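Local coordinates for uncharacterized protein (Dyadobacter fermentans, PDB 3MFN) that is of unknown function but folds as a compact, mostly helical DUF5618-family protein that pairs with a second copy of itself, at residues T112-V116 with R141-I145. Numbering follows the deposited sequence.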
ATOM      1  N   THR A 112       0.134   2.676 -12.731  1.00 20.89           N
ATOM      2  CA  THR A 112       1.171   1.801 -12.244  1.00 20.71           C
ATOM      3  C   THR A 112       2.216   2.587 -11.431  1.00 22.40           C
ATOM      4  O   THR A 112       2.638   2.140 -10.344  1.00 20.64           O
ATOM      5  CB  THR A 112       1.850   1.000 -13.422  1.00 22.10           C
ATOM      6  OG1 THR A 112       0.867   0.219 -14.094  1.00 21.83           O
ATOM      7  CG2 THR A 112       3.004   0.078 -12.962  1.00 16.66           C
ATOM      8  N   PHE A 113       2.663   3.728 -11.963  1.00 21.08           N
ATOM      9  CA  PHE A 113       3.636   4.523 -11.258  1.00 20.71           C
ATOM     10  C   PHE A 113       3.061   5.065  -9.946  1.00 20.41           C
ATOM     11  O   PHE A 113       3.793   5.147  -8.924  1.00 20.00           O
ATOM     12  CB  PHE A 113       4.131   5.727 -12.147  1.00 19.64           C
ATOM     13  CG  PHE A 113       5.004   6.669 -11.414  1.00 21.08           C
ATOM     14  CD1 PHE A 113       6.315   6.308 -11.099  1.00 21.44           C
ATOM     15  CD2 PHE A 113       4.522   7.847 -10.934  1.00 21.07           C
ATOM     16  CE1 PHE A 113       7.101   7.144 -10.396  1.00 22.15           C
ATOM     17  CE2 PHE A 113       5.321   8.684 -10.213  1.00 22.45           C
ATOM     18  CZ  PHE A 113       6.596   8.338  -9.932  1.00 21.33           C
ATOM     19  N   VAL A 114       1.790   5.456  -9.938  1.00 20.13           N
ATOM     20  CA  VAL A 114       1.204   6.038  -8.709  1.00 19.53           C
ATOM     21  C   VAL A 114       1.223   4.979  -7.578  1.00 18.86           C
ATOM     22  O   VAL A 114       1.506   5.283  -6.380  1.00 19.15           O
ATOM     23  CB  VAL A 114      -0.235   6.609  -8.961  1.00 21.61           C
ATOM     24  CG1 VAL A 114      -0.913   7.096  -7.607  1.00 21.32           C
ATOM     25  CG2 VAL A 114      -0.164   7.805  -9.939  1.00 20.03           C
ATOM     26  N   SER A 115       0.943   3.748  -7.964  1.00 17.67           N
ATOM     27  CA  SER A 115       0.963   2.637  -7.064  1.00 19.35           C
ATOM     28  C   SER A 115       2.383   2.389  -6.562  1.00 20.73           C
ATOM     29  O   SER A 115       2.572   2.207  -5.363  1.00 21.59           O
ATOM     30  CB  SER A 115       0.370   1.403  -7.748  1.00 20.10           C
ATOM     31  OG  SER A 115       0.007   0.429  -6.814  1.00 20.12           O
ATOM     32  N   VAL A 116       3.377   2.390  -7.467  1.00 19.12           N
ATOM     33  CA  VAL A 116       4.776   2.398  -7.024  1.00 19.40           C
ATOM     34  C   VAL A 116       5.106   3.478  -5.996  1.00 19.88           C
ATOM     35  O   VAL A 116       5.730   3.199  -4.946  1.00 21.30           O
ATOM     36  CB  VAL A 116       5.682   2.533  -8.213  1.00 20.46           C
ATOM     37  CG1 VAL A 116       7.123   2.805  -7.779  1.00 21.91           C
ATOM     38  CG2 VAL A 116       5.595   1.302  -9.081  1.00 20.09           C
ATOM     39  N   ARG A 141       5.260  -3.843  -9.862  1.00 23.32           N
ATOM     40  CA  ARG A 141       4.827  -2.581 -10.521  1.00 21.84           C
ATOM     41  C   ARG A 141       6.057  -1.775 -10.969  1.00 21.80           C
ATOM     42  O   ARG A 141       6.095  -1.255 -12.086  1.00 22.51           O
ATOM     43  CB  ARG A 141       3.972  -1.725  -9.609  1.00 22.58           C
ATOM     44  CG  ARG A 141       2.735  -2.410  -9.086  1.00 23.72           C
ATOM     45  CD  ARG A 141       1.684  -2.608 -10.117  1.00 24.88           C
ATOM     46  NE  ARG A 141       0.549  -3.266  -9.481  1.00 26.38           N
ATOM     47  CZ  ARG A 141       0.334  -4.580  -9.502  1.00 28.16           C
ATOM     48  NH1 ARG A 141       1.199  -5.408 -10.085  1.00 28.72           N
ATOM     49  NH2 ARG A 141      -0.726  -5.078  -8.901  1.00 25.79           N
ATOM     50  N   ALA A 142       7.070  -1.749 -10.119  1.00 21.60           N
ATOM     51  CA  ALA A 142       8.362  -1.101 -10.373  1.00 22.13           C
ATOM     52  C   ALA A 142       9.056  -1.727 -11.586  1.00 22.93           C
ATOM     53  O   ALA A 142       9.508  -1.003 -12.434  1.00 22.67           O
ATOM     54  CB  ALA A 142       9.246  -1.220  -9.180  1.00 21.62           C
ATOM     55  N   GLU A 143       9.129  -3.059 -11.694  1.00 24.09           N
ATOM     56  CA  GLU A 143       9.725  -3.676 -12.867  0.60 24.62           C
ATOM     57  C   GLU A 143       8.909  -3.381 -14.127  1.00 24.26           C
ATOM     58  O   GLU A 143       9.447  -3.262 -15.208  1.00 24.39           O
ATOM     59  CB  GLU A 143       9.885  -5.192 -12.674  0.60 25.72           C
ATOM     60  CG  GLU A 143      10.575  -5.892 -13.829  0.60 27.29           C
ATOM     61  CD  GLU A 143      12.119  -5.770 -13.789  0.60 31.57           C
ATOM     62  OE1 GLU A 143      12.683  -5.233 -12.803  0.60 33.67           O
ATOM     63  OE2 GLU A 143      12.773  -6.283 -14.728  0.60 33.00           O
ATOM     64  N   ILE A 144       7.589  -3.239 -13.978  1.00 24.82           N
ATOM     65  CA  ILE A 144       6.744  -2.853 -15.093  1.00 23.80           C
ATOM     66  C   ILE A 144       7.139  -1.509 -15.646  1.00 23.34           C
ATOM     67  O   ILE A 144       7.225  -1.315 -16.868  1.00 23.56           O
ATOM     68  CB  ILE A 144       5.228  -2.865 -14.751  1.00 24.72           C
ATOM     69  CG1 ILE A 144       4.687  -4.298 -14.706  1.00 26.69           C
ATOM     70  CG2 ILE A 144       4.436  -2.115 -15.822  1.00 22.95           C
ATOM     71  CD1 ILE A 144       3.216  -4.391 -14.109  1.00 29.44           C
ATOM     72  N   ILE A 145       7.408  -0.578 -14.757  1.00 23.53           N
ATOM     73  CA  ILE A 145       7.784   0.770 -15.171  1.00 23.77           C
ATOM     74  C   ILE A 145       9.172   0.763 -15.800  1.00 23.16           C
ATOM     75  O   ILE A 145       9.421   1.441 -16.793  1.00 22.85           O
ATOM     76  CB  ILE A 145       7.811   1.785 -13.981  1.00 23.91           C
ATOM     77  CG1 ILE A 145       6.422   1.964 -13.369  1.00 24.19           C
ATOM     78  CG2 ILE A 145       8.345   3.124 -14.475  1.00 24.20           C
ATOM     79  CD1 ILE A 145       5.359   2.480 -14.389  1.00 21.37           C
TER
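Thr112 turns CG2 trans to its own backbone N, sending the methyl across to helix 132-153, while chi1 of -60° lays OG1 back along its own helix, where it hydrogen-bonds Lys108 O. A threonine fits here because one branch is apolar and the other is satisfied within the helix. The methyl lies 3.5 Å from Arg141 O, an oxygen that also accepts the intrahelical bond from Ile145 N, and also touches carbons of Arg141, Ile144 and Ile145. Ile145 has CG1 anti to its carbonyl carbon and folds at chi2 (-59°), which brings CD1 to 3.7 Å from Thr112 CG2 and 3.8 Å from Phe113 N, running past the threonine in the opposite sense. One turn along, Val116 rests CG2 against Arg141 CB and Ala142 N, 3.5 Å from each; the small side chain of Ala142 probably lets the valine methyl approach the backbone this closely. No hydrogen bond joins the segments, so apolar packing carries the contact. The aliphatic part of Arg141 packs CB against Val116 and Thr112, with CD near the threonine methyl; the chain then carries the guanidinium to salt bridges with Asp131 and Glu133 of the second subunit. The same Asp131 accepts a hydrogen bond from Ser115 OG, linking this packing to the dimer interface. The segment axes approach to 9.0 Å at 133° between their directions, a steeply inclined antiparallel pairing of consecutive helices 107-126 and 132-153. Helix 63-85 packs against Phe113, Ala142 and Ile145, and helix 95-103 also covers Phe113, closing the core around this crossing.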